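Local structure of 6-carboxyhexanoate--CoA ligase (Aquifex aeolicus, 5TVA) at residues 173-178 and 215-220; 186-191 and 201-206. The protein belongs to the BioW family of ligases, mixed alpha/beta enzymes, and is modelled here with adenosine monophosphate and coenzyme A bound. All blocks are in the same frame, centred on the assembly; numbering follows the deposited sequence.

Interaction 1. Residues 173-178 and 215-220; sequences CGVVAE and RVYFVS. With AMP (adenosine monophosphate), chain C.
Both backbone polar atoms of Phe218 turn to segment 173-178: its O accepts a hydrogen bond from Val176 N at 2.7 Å, and its N donates to Ala177 O at 2.8 Å. Two consecutive residues, Val176 and Ala177, thus face one, which makes a classic beta bulge; the next pair, Glu178 and Tyr217, is an antiparallel non-hydrogen-bonded one. Just upstream, helix 158-173 ends in a Schellman motif at Gly174, whose positive phi (110°) suits a residue without a side chain. Its O is joined to Ser220 N through a water.

Strands 177-181 and 214-219 are interior neighbours in the six-stranded mixed sheet, and its two faces pack differently here. Beneath helix 224-233, Val175 fits its branched side chain against the strand, CG2 lying 3.7 Å from Val219 CG1. On the face covered by helix 91-102, the small Ala177 leaves room for the Phe218 ring, CB standing 3.9 Å from CD2.

Glu178 runs out straight, with CG anti to the backbone N (chi1 179°), beside the Tyr217 side chain and pointing the same way. Its CD comes 3.6 Å from Tyr217 CE1, the carboxylate turned 68° from the ring plane. Its OE2 reaches the guanidinium edge of Arg215, but the salt bridge to NH1 is long, 3.9 Å; Tyr191 OH is the stronger partner of both groups. Arg215, bent at its third torsion, lines the AMP pocket, where NE makes a weak bond to O4' of AMP at 3.2 Å. Tyr217 brings its hydroxyl, hydrogen-bonded to Thr136, up to the adenine, OH to AMP C2 being 3.1 Å.

Interaction 2. Residues 186-191 and 201-206; sequences DYVTGY and RITPLK
With chi1 of -62°, Thr189 turns OG1 to the side opposite its carbonyl carbon, toward Thr203, whose own chi1 of -26° is twisted off a staggered position. The two hydroxyls meet as a hydrogen bond, OG1 to OG1 2.9 Å, so each threonine serves as the other's polar partner at the open end of a beta hairpin, strands 190-194 and 198-203. Within the hairpin Gly190 and Ile202 form an antiparallel hydrogen-bonded pair: Gly190 N gives to Ile202 O at 2.9 Å, and Ile202 N returns a hydrogen bond to Gly190 O at 3.1 Å. Tyr191 and Arg201 follow as a non-hydrogen-bonded pair, their side chains meeting helix 158-173, while Ile202 offers its hydrocarbon to Ala76 and Phe79 of helix 73-85.

Glycine suits position 190 because Leu205 packs where a side chain would begin, its CD1 3.6 Å from Gly190 CA. Beyond the last strand residue, a cis peptide bond before Pro204 turns the chain, yet contact with the partner segment continues. Val188 O takes the N-H of Leu205 at 3.1 Å and is also approached by the CA-H of Pro204, CA to O 3.3 Å. Val188 and Pro204 lie side by side, CB to CB 4.0 Å, two apolar groups meeting beside the cis bond. Lys206 starts with CG between the backbone N and the carbonyl carbon (chi1 68°) and then runs extended. Its methylenes pass across the Val188 side chain, and its ammonium is held by the carbonyl oxygens of Asp210 and Ser182. On the way there, Lys206 CE comes to 3.4 Å from Tyr187 O.

Both contacts belong to the same mixed sheet, in which strands 177-181 and 190-194 are neighbours, and their centres lie 19 Å apart. Interaction 1 is almost wholly buried: aliphatic packing beneath helices at one end passes into charged and aromatic groups at the AMP pocket. Interaction 2 is only partly buried, and relies more on backbone bonds, a hydroxyl pair and close fit around glycine and proline. Tyr191 connects them, its OH lying 2.5 Å from Glu178 OE2 and 3.1 Å from Arg215 NH1, both probable hydrogen bonds. Through it the hairpin of strands 190-194 and 198-203 probably helps to position the pocket arginine of interaction 1.

Interaction 1. Residues 173-178 and 215-220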
ATOM      1  N   CYS A 173      -9.509  -0.605  -7.805  1.00 37.84           N
ATOM      2  CA  CYS A 173     -10.364  -1.667  -7.308  1.00 36.14           C
ATOM      3  C   CYS A 173     -11.589  -1.156  -6.557  1.00 41.26           C
ATOM      4  O   CYS A 173     -12.464  -1.962  -6.218  1.00 40.22           O
ATOM      5  CB  CYS A 173      -9.543  -2.589  -6.408  1.00 35.88           C
ATOM      6  SG  CYS A 173      -8.581  -3.765  -7.345  1.00 38.20           S
ATOM      7  N   GLY A 174     -11.685   0.151  -6.300  1.00 41.44           N
ATOM      8  CA  GLY A 174     -12.857   0.713  -5.660  1.00 40.45           C
ATOM      9  C   GLY A 174     -12.653   1.203  -4.250  1.00 39.64           C
ATOM     10  O   GLY A 174     -13.623   1.626  -3.616  1.00 41.68           O
ATOM     11  N   VAL A 175     -11.446   1.141  -3.706  1.00 39.75           N
ATOM     12  CA  VAL A 175     -11.210   1.848  -2.460  1.00 40.44           C
ATOM     13  C   VAL A 175     -11.361   3.333  -2.736  1.00 38.76           C
ATOM     14  O   VAL A 175     -10.850   3.841  -3.738  1.00 35.96           O
ATOM     15  CB  VAL A 175      -9.835   1.483  -1.894  1.00 41.76           C
ATOM     16  CG1 VAL A 175      -9.448   2.429  -0.734  1.00 38.18           C
ATOM     17  CG2 VAL A 175      -9.856   0.015  -1.446  1.00 35.98           C
ATOM     18  N   VAL A 176     -12.139   4.017  -1.895  1.00 39.51           N
ATOM     19  CA  VAL A 176     -12.391   5.438  -2.106  1.00 38.49           C
ATOM     20  C   VAL A 176     -11.149   6.248  -1.767  1.00 40.11           C
ATOM     21  O   VAL A 176     -10.744   7.146  -2.522  1.00 40.94           O
ATOM     22  CB  VAL A 176     -13.606   5.900  -1.275  1.00 43.34           C
ATOM     23  CG1 VAL A 176     -13.817   7.403  -1.438  1.00 40.84           C
ATOM     24  CG2 VAL A 176     -14.893   5.112  -1.673  1.00 35.07           C
ATOM     25  N   ALA A 177     -10.527   5.946  -0.630  1.00 38.82           N
ATOM     26  CA  ALA A 177      -9.377   6.706  -0.147  1.00 41.84           C
ATOM     27  C   ALA A 177      -8.540   5.802   0.740  1.00 40.64           C
ATOM     28  O   ALA A 177      -9.038   4.814   1.286  1.00 42.63           O
ATOM     29  CB  ALA A 177      -9.805   7.957   0.641  1.00 37.38           C
ATOM     30  N   GLU A 178      -7.263   6.160   0.902  1.00 40.79           N
ATOM     31  CA  GLU A 178      -6.339   5.357   1.686  1.00 37.66           C
ATOM     32  C   GLU A 178      -5.529   6.240   2.629  1.00 44.92           C
ATOM     33  O   GLU A 178      -5.122   7.348   2.257  1.00 47.35           O
ATOM     34  CB  GLU A 178      -5.402   4.575   0.765  1.00 35.53           C
ATOM     35  CG  GLU A 178      -4.371   3.713   1.525  1.00 39.59           C
ATOM     36  CD  GLU A 178      -3.446   2.942   0.601  1.00 37.89           C
ATOM     37  OE1 GLU A 178      -3.751   2.844  -0.598  1.00 36.78           O
ATOM     38  OE2 GLU A 178      -2.421   2.416   1.071  1.00 39.48           O
ATOM     39  N   ARG A 215      -2.242   0.543   7.304  1.00 43.81           N
ATOM     40  CA  ARG A 215      -3.017   1.112   6.218  1.00 43.12           C
ATOM     41  C   ARG A 215      -4.494   0.977   6.557  1.00 47.05           C
ATOM     42  O   ARG A 215      -4.927  -0.034   7.121  1.00 41.38           O
ATOM     43  CB  ARG A 215      -2.713   0.419   4.874  1.00 42.85           C
ATOM     44  CG  ARG A 215      -1.474   0.928   4.169  1.00 46.40           C
ATOM     45  CD  ARG A 215      -1.249   0.289   2.800  1.00 42.79           C
ATOM     46  NE  ARG A 215       0.009  -0.433   2.819  1.00 59.46           N
ATOM     47  CZ  ARG A 215       1.130  -0.066   2.201  1.00 45.60           C
ATOM     48  NH1 ARG A 215       1.182   1.008   1.427  1.00 43.01           N
ATOM     49  NH2 ARG A 215       2.188  -0.829   2.332  1.00 50.48           N
ATOM     50  N   VAL A 216      -5.258   2.008   6.218  1.00 44.44           N
ATOM     51  CA  VAL A 216      -6.707   1.982   6.315  1.00 43.26           C
ATOM     52  C   VAL A 216      -7.248   2.250   4.920  1.00 42.31           C
ATOM     53  O   VAL A 216      -6.903   3.270   4.304  1.00 38.74           O
ATOM     54  CB  VAL A 216      -7.248   3.001   7.334  1.00 43.38           C
ATOM     55  CG1 VAL A 216      -8.795   2.983   7.346  1.00 42.80           C
ATOM     56  CG2 VAL A 216      -6.708   2.690   8.724  1.00 38.35           C
ATOM     57  N   TYR A 217      -8.076   1.325   4.417  1.00 36.50           N
ATOM     58  CA  TYR A 217      -8.769   1.486   3.146  1.00 33.27           C
ATOM     59  C   TYR A 217     -10.197   1.933   3.432  1.00 40.27           C
ATOM     60  O   TYR A 217     -10.932   1.241   4.158  1.00 38.22           O
ATOM     61  CB  TYR A 217      -8.787   0.178   2.352  1.00 36.23           C
ATOM     62  CG  TYR A 217      -7.459  -0.373   1.871  1.00 40.40           C
ATOM     63  CD1 TYR A 217      -6.289   0.393   1.919  1.00 32.98           C
ATOM     64  CD2 TYR A 217      -7.377  -1.669   1.343  1.00 35.89           C
ATOM     65  CE1 TYR A 217      -5.089  -0.113   1.471  1.00 34.93           C
ATOM     66  CE2 TYR A 217      -6.161  -2.191   0.891  1.00 35.82           C
ATOM     67  CZ  TYR A 217      -5.017  -1.399   0.961  1.00 38.29           C
ATOM     68  OH  TYR A 217      -3.796  -1.881   0.512  1.00 35.17           O
ATOM     69  N   PHE A 218     -10.613   3.057   2.835  1.00 39.56           N
ATOM     70  CA  PHE A 218     -11.977   3.563   3.020  1.00 43.32           C
ATOM     71  C   PHE A 218     -12.853   3.023   1.891  1.00 42.97           C
ATOM     72  O   PHE A 218     -12.659   3.394   0.723  1.00 40.99           O
ATOM     73  CB  PHE A 218     -11.993   5.090   3.063  1.00 38.76           C
ATOM     74  CG  PHE A 218     -11.215   5.665   4.222  1.00 46.35           C
ATOM     75  CD1 PHE A 218     -11.800   5.801   5.468  1.00 47.16           C
ATOM     76  CD2 PHE A 218      -9.875   6.034   4.070  1.00 46.36           C
ATOM     77  CE1 PHE A 218     -11.078   6.307   6.536  1.00 44.18           C
ATOM     78  CE2 PHE A 218      -9.152   6.544   5.137  1.00 41.74           C
ATOM     79  CZ  PHE A 218      -9.752   6.689   6.358  1.00 46.77           C
ATOM     80  N   VAL A 219     -13.808   2.143   2.237  1.00 34.71           N
ATOM     81  CA  VAL A 219     -14.626   1.427   1.257  1.00 41.71           C
ATOM     82  C   VAL A 219     -16.113   1.549   1.586  1.00 39.23           C
ATOM     83  O   VAL A 219     -16.516   1.612   2.749  1.00 35.93           O
ATOM     84  CB  VAL A 219     -14.260  -0.080   1.166  1.00 42.84           C
ATOM     85  CG1 VAL A 219     -12.793  -0.288   0.766  1.00 40.87           C
ATOM     86  CG2 VAL A 219     -14.587  -0.794   2.472  1.00 38.62           C
ATOM     87  N   SER A 220     -16.934   1.548   0.542  1.00 40.15           N
ATOM     88  CA  SER A 220     -18.382   1.494   0.711  1.00 43.58           C
ATOM     89  C   SER A 220     -18.794   0.054   1.000  1.00 40.10           C
ATOM     90  O   SER A 220     -18.485  -0.845   0.209  1.00 36.36           O
ATOM     91  CB  SER A 220     -19.069   2.017  -0.544  1.00 42.42           C
ATOM     92  OG  SER A 220     -20.441   2.255  -0.300  1.00 51.56           O
TER
HETATM   93  P   AMP C 301       5.004  -1.449   4.219  1.00 66.06           P
HETATM   94  O1P AMP C 301       4.476  -0.733   2.995  1.00 50.35           O
HETATM   95  O2P AMP C 301       5.558  -2.805   3.832  1.00 57.79           O
HETATM   96  O3P AMP C 301       5.835  -0.630   5.199  1.00 52.00           O
HETATM   97  O5' AMP C 301       3.727  -1.784   5.121  1.00 59.31           O
HETATM   98  C5' AMP C 301       3.079  -0.795   5.921  1.00 57.24           C
HETATM   99  C4' AMP C 301       1.891  -1.405   6.630  1.00 59.12           C
HETATM  100  O4' AMP C 301       0.816  -1.584   5.671  1.00 49.83           O
HETATM  101  C3' AMP C 301       2.156  -2.791   7.222  1.00 58.22           C
HETATM  102  O3' AMP C 301       2.550  -2.741   8.582  1.00 70.05           O
HETATM  103  C2' AMP C 301       0.861  -3.557   7.004  1.00 54.72           C
HETATM  104  O2' AMP C 301      -0.018  -3.364   8.102  1.00 59.96           O
HETATM  105  C1' AMP C 301       0.271  -2.874   5.767  1.00 54.07           C
HETATM  106  N9  AMP C 301       0.570  -3.597   4.509  1.00 54.11           N
HETATM  107  C8  AMP C 301       1.756  -4.108   4.126  1.00 50.70           C
HETATM  108  N7  AMP C 301       1.658  -4.721   2.913  1.00 52.61           N
HETATM  109  C5  AMP C 301       0.385  -4.613   2.487  1.00 49.36           C
HETATM  110  C6  AMP C 301      -0.401  -5.006   1.288  1.00 42.30           C
HETATM  111  N6  AMP C 301       0.149  -5.686   0.257  1.00 35.01           N
HETATM  112  N1  AMP C 301      -1.721  -4.673   1.263  1.00 43.23           N
HETATM  113  C2  AMP C 301      -2.306  -4.015   2.274  1.00 40.57           C
HETATM  114  N3  AMP C 301      -1.652  -3.626   3.382  1.00 44.70           N
HETATM  115  C4  AMP C 301      -0.330  -3.876   3.549  1.00 53.94           C
HETATM  116  O   HOH W   1     -15.976   1.474  -2.050  1.00 42.27           O

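Interaction 2. Residues 186-191 and 201-206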
ATOM      1  N   ASP A 186      12.154   4.113  11.363  1.00 74.12           N
ATOM      2  CA  ASP A 186      13.038   5.132  10.796  1.00 82.47           C
ATOM      3  C   ASP A 186      12.365   5.969   9.714  1.00 81.07           C
ATOM      4  O   ASP A 186      12.601   7.180   9.638  1.00 79.97           O
ATOM      5  CB  ASP A 186      14.309   4.498  10.212  1.00 86.97           C
ATOM      6  CG  ASP A 186      15.330   4.102  11.278  1.00 86.33           C
ATOM      7  OD1 ASP A 186      14.977   4.017  12.478  1.00 82.21           O
ATOM      8  OD2 ASP A 186      16.498   3.873  10.898  1.00 83.69           O
ATOM      9  N   TYR A 187      11.557   5.347   8.855  1.00 78.53           N
ATOM     10  CA  TYR A 187      10.848   6.072   7.806  1.00 71.12           C
ATOM     11  C   TYR A 187       9.575   6.668   8.398  1.00 72.07           C
ATOM     12  O   TYR A 187       8.872   6.007   9.170  1.00 73.27           O
ATOM     13  CB  TYR A 187      10.533   5.127   6.650  1.00 73.78           C
ATOM     14  CG  TYR A 187      10.291   5.761   5.295  1.00 71.94           C
ATOM     15  CD1 TYR A 187      11.324   5.890   4.371  1.00 66.19           C
ATOM     16  CD2 TYR A 187       9.016   6.183   4.918  1.00 65.25           C
ATOM     17  CE1 TYR A 187      11.101   6.447   3.112  1.00 64.90           C
ATOM     18  CE2 TYR A 187       8.783   6.742   3.664  1.00 56.18           C
ATOM     19  CZ  TYR A 187       9.825   6.872   2.768  1.00 64.79           C
ATOM     20  OH  TYR A 187       9.598   7.421   1.519  1.00 59.33           O
ATOM     21  N   VAL A 188       9.290   7.927   8.069  1.00 68.71           N
ATOM     22  CA  VAL A 188       8.260   8.668   8.794  1.00 67.85           C
ATOM     23  C   VAL A 188       7.393   9.473   7.838  1.00 59.91           C
ATOM     24  O   VAL A 188       6.447  10.146   8.266  1.00 61.22           O
ATOM     25  CB  VAL A 188       8.879   9.589   9.862  1.00 73.19           C
ATOM     26  CG1 VAL A 188       9.327   8.775  11.074  1.00 71.64           C
ATOM     27  CG2 VAL A 188      10.033  10.413   9.254  1.00 57.68           C
ATOM     28  N   THR A 189       7.714   9.434   6.550  1.00 56.22           N
ATOM     29  CA  THR A 189       6.746   9.864   5.554  1.00 59.70           C
ATOM     30  C   THR A 189       5.631   8.820   5.453  1.00 57.40           C
ATOM     31  O   THR A 189       5.862   7.615   5.613  1.00 53.09           O
ATOM     32  CB  THR A 189       7.425  10.073   4.196  1.00 59.49           C
ATOM     33  OG1 THR A 189       8.410  11.100   4.315  1.00 63.60           O
ATOM     34  CG2 THR A 189       6.413  10.490   3.108  1.00 57.33           C
ATOM     35  N   GLY A 190       4.409   9.301   5.250  1.00 53.43           N
ATOM     36  CA  GLY A 190       3.264   8.452   4.993  1.00 49.75           C
ATOM     37  C   GLY A 190       2.510   9.025   3.816  1.00 50.08           C
ATOM     38  O   GLY A 190       3.076   9.856   3.097  1.00 49.27           O
ATOM     39  N   TYR A 191       1.261   8.620   3.580  1.00 40.90           N
ATOM     40  CA  TYR A 191       0.520   9.291   2.527  1.00 41.16           C
ATOM     41  C   TYR A 191      -0.979   9.160   2.756  1.00 45.62           C
ATOM     42  O   TYR A 191      -1.458   8.475   3.664  1.00 43.85           O
ATOM     43  CB  TYR A 191       0.900   8.769   1.141  1.00 40.70           C
ATOM     44  CG  TYR A 191       0.551   7.323   0.857  1.00 43.09           C
ATOM     45  CD1 TYR A 191      -0.763   6.937   0.558  1.00 45.46           C
ATOM     46  CD2 TYR A 191       1.535   6.347   0.852  1.00 41.43           C
ATOM     47  CE1 TYR A 191      -1.072   5.608   0.277  1.00 43.90           C
ATOM     48  CE2 TYR A 191       1.248   5.028   0.568  1.00 44.90           C
ATOM     49  CZ  TYR A 191      -0.063   4.655   0.279  1.00 47.86           C
ATOM     50  OH  TYR A 191      -0.332   3.335  -0.006  1.00 39.35           O
ATOM     51  N   ARG A 201       1.797  12.982  -0.158  1.00 52.51           N
ATOM     52  CA  ARG A 201       2.853  12.512   0.735  1.00 52.10           C
ATOM     53  C   ARG A 201       3.001  13.468   1.909  1.00 47.64           C
ATOM     54  O   ARG A 201       3.013  14.684   1.725  1.00 49.76           O
ATOM     55  CB  ARG A 201       4.159  12.390  -0.040  1.00 52.83           C
ATOM     56  CG  ARG A 201       3.913  11.966  -1.490  1.00 51.88           C
ATOM     57  CD  ARG A 201       5.190  11.852  -2.277  1.00 51.44           C
ATOM     58  NE  ARG A 201       6.223  11.189  -1.493  1.00 54.27           N
ATOM     59  CZ  ARG A 201       7.391  11.747  -1.193  1.00 54.21           C
ATOM     60  NH1 ARG A 201       7.665  12.970  -1.635  1.00 54.73           N
ATOM     61  NH2 ARG A 201       8.283  11.075  -0.475  1.00 53.41           N
ATOM     62  N   ILE A 202       3.079  12.922   3.121  1.00 47.65           N
ATOM     63  CA  ILE A 202       2.906  13.733   4.320  1.00 51.78           C
ATOM     64  C   ILE A 202       3.913  13.299   5.381  1.00 58.51           C
ATOM     65  O   ILE A 202       3.896  12.142   5.817  1.00 52.85           O
ATOM     66  CB  ILE A 202       1.473  13.633   4.861  1.00 51.28           C
ATOM     67  CG1 ILE A 202       0.513  14.319   3.882  1.00 52.48           C
ATOM     68  CG2 ILE A 202       1.385  14.219   6.264  1.00 54.98           C
ATOM     69  CD1 ILE A 202      -0.954  14.034   4.138  1.00 48.08           C
ATOM     70  N   THR A 203       4.778  14.232   5.803  1.00 57.38           N
ATOM     71  CA  THR A 203       5.819  13.970   6.812  1.00 62.03           C
ATOM     72  C   THR A 203       5.757  14.980   7.959  1.00 65.95           C
ATOM     73  O   THR A 203       5.586  16.177   7.720  1.00 66.63           O
ATOM     74  CB  THR A 203       7.243  14.038   6.207  1.00 61.88           C
ATOM     75  OG1 THR A 203       7.193  13.729   4.808  1.00 66.93           O
ATOM     76  CG2 THR A 203       8.182  13.066   6.905  1.00 59.76           C
ATOM     77  N   PRO A 204       5.891  14.506   9.210  1.00 63.03           N
ATOM     78  CA  PRO A 204       5.924  13.095   9.592  1.00 64.20           C
ATOM     79  C   PRO A 204       4.622  12.637  10.254  1.00 67.55           C
ATOM     80  O   PRO A 204       4.049  13.362  11.071  1.00 65.77           O
ATOM     81  CB  PRO A 204       7.080  13.046  10.588  1.00 62.63           C
ATOM     82  CG  PRO A 204       6.981  14.391  11.294  1.00 59.13           C
ATOM     83  CD  PRO A 204       6.349  15.371  10.316  1.00 61.36           C
ATOM     84  N   LEU A 205       4.164  11.437   9.915  1.00 64.34           N
ATOM     85  CA  LEU A 205       2.959  10.892  10.522  1.00 65.00           C
ATOM     86  C   LEU A 205       3.247  10.061  11.773  1.00 68.63           C
ATOM     87  O   LEU A 205       2.305   9.548  12.395  1.00 64.22           O
ATOM     88  CB  LEU A 205       2.172  10.078   9.483  1.00 62.99           C
ATOM     89  CG  LEU A 205       1.444  10.919   8.422  1.00 60.25           C
ATOM     90  CD1 LEU A 205       0.938  10.085   7.243  1.00 50.12           C
ATOM     91  CD2 LEU A 205       0.287  11.643   9.082  1.00 59.43           C
ATOM     92  N   LYS A 206       4.516   9.939  12.170  1.00 71.33           N
ATOM     93  CA  LYS A 206       4.857   9.393  13.479  1.00 73.65           C
ATOM     94  C   LYS A 206       6.222   9.915  13.902  1.00 76.09           C
ATOM     95  O   LYS A 206       7.021  10.380  13.081  1.00 70.62           O
ATOM     96  CB  LYS A 206       4.874   7.862  13.485  1.00 67.45           C
ATOM     97  CG  LYS A 206       5.995   7.265  12.653  1.00 65.98           C
ATOM     98  CD  LYS A 206       6.138   5.785  12.902  1.00 69.00           C
ATOM     99  CE  LYS A 206       6.923   5.132  11.794  1.00 68.51           C
ATOM    100  NZ  LYS A 206       7.011   3.672  12.026  1.00 74.76           N
TER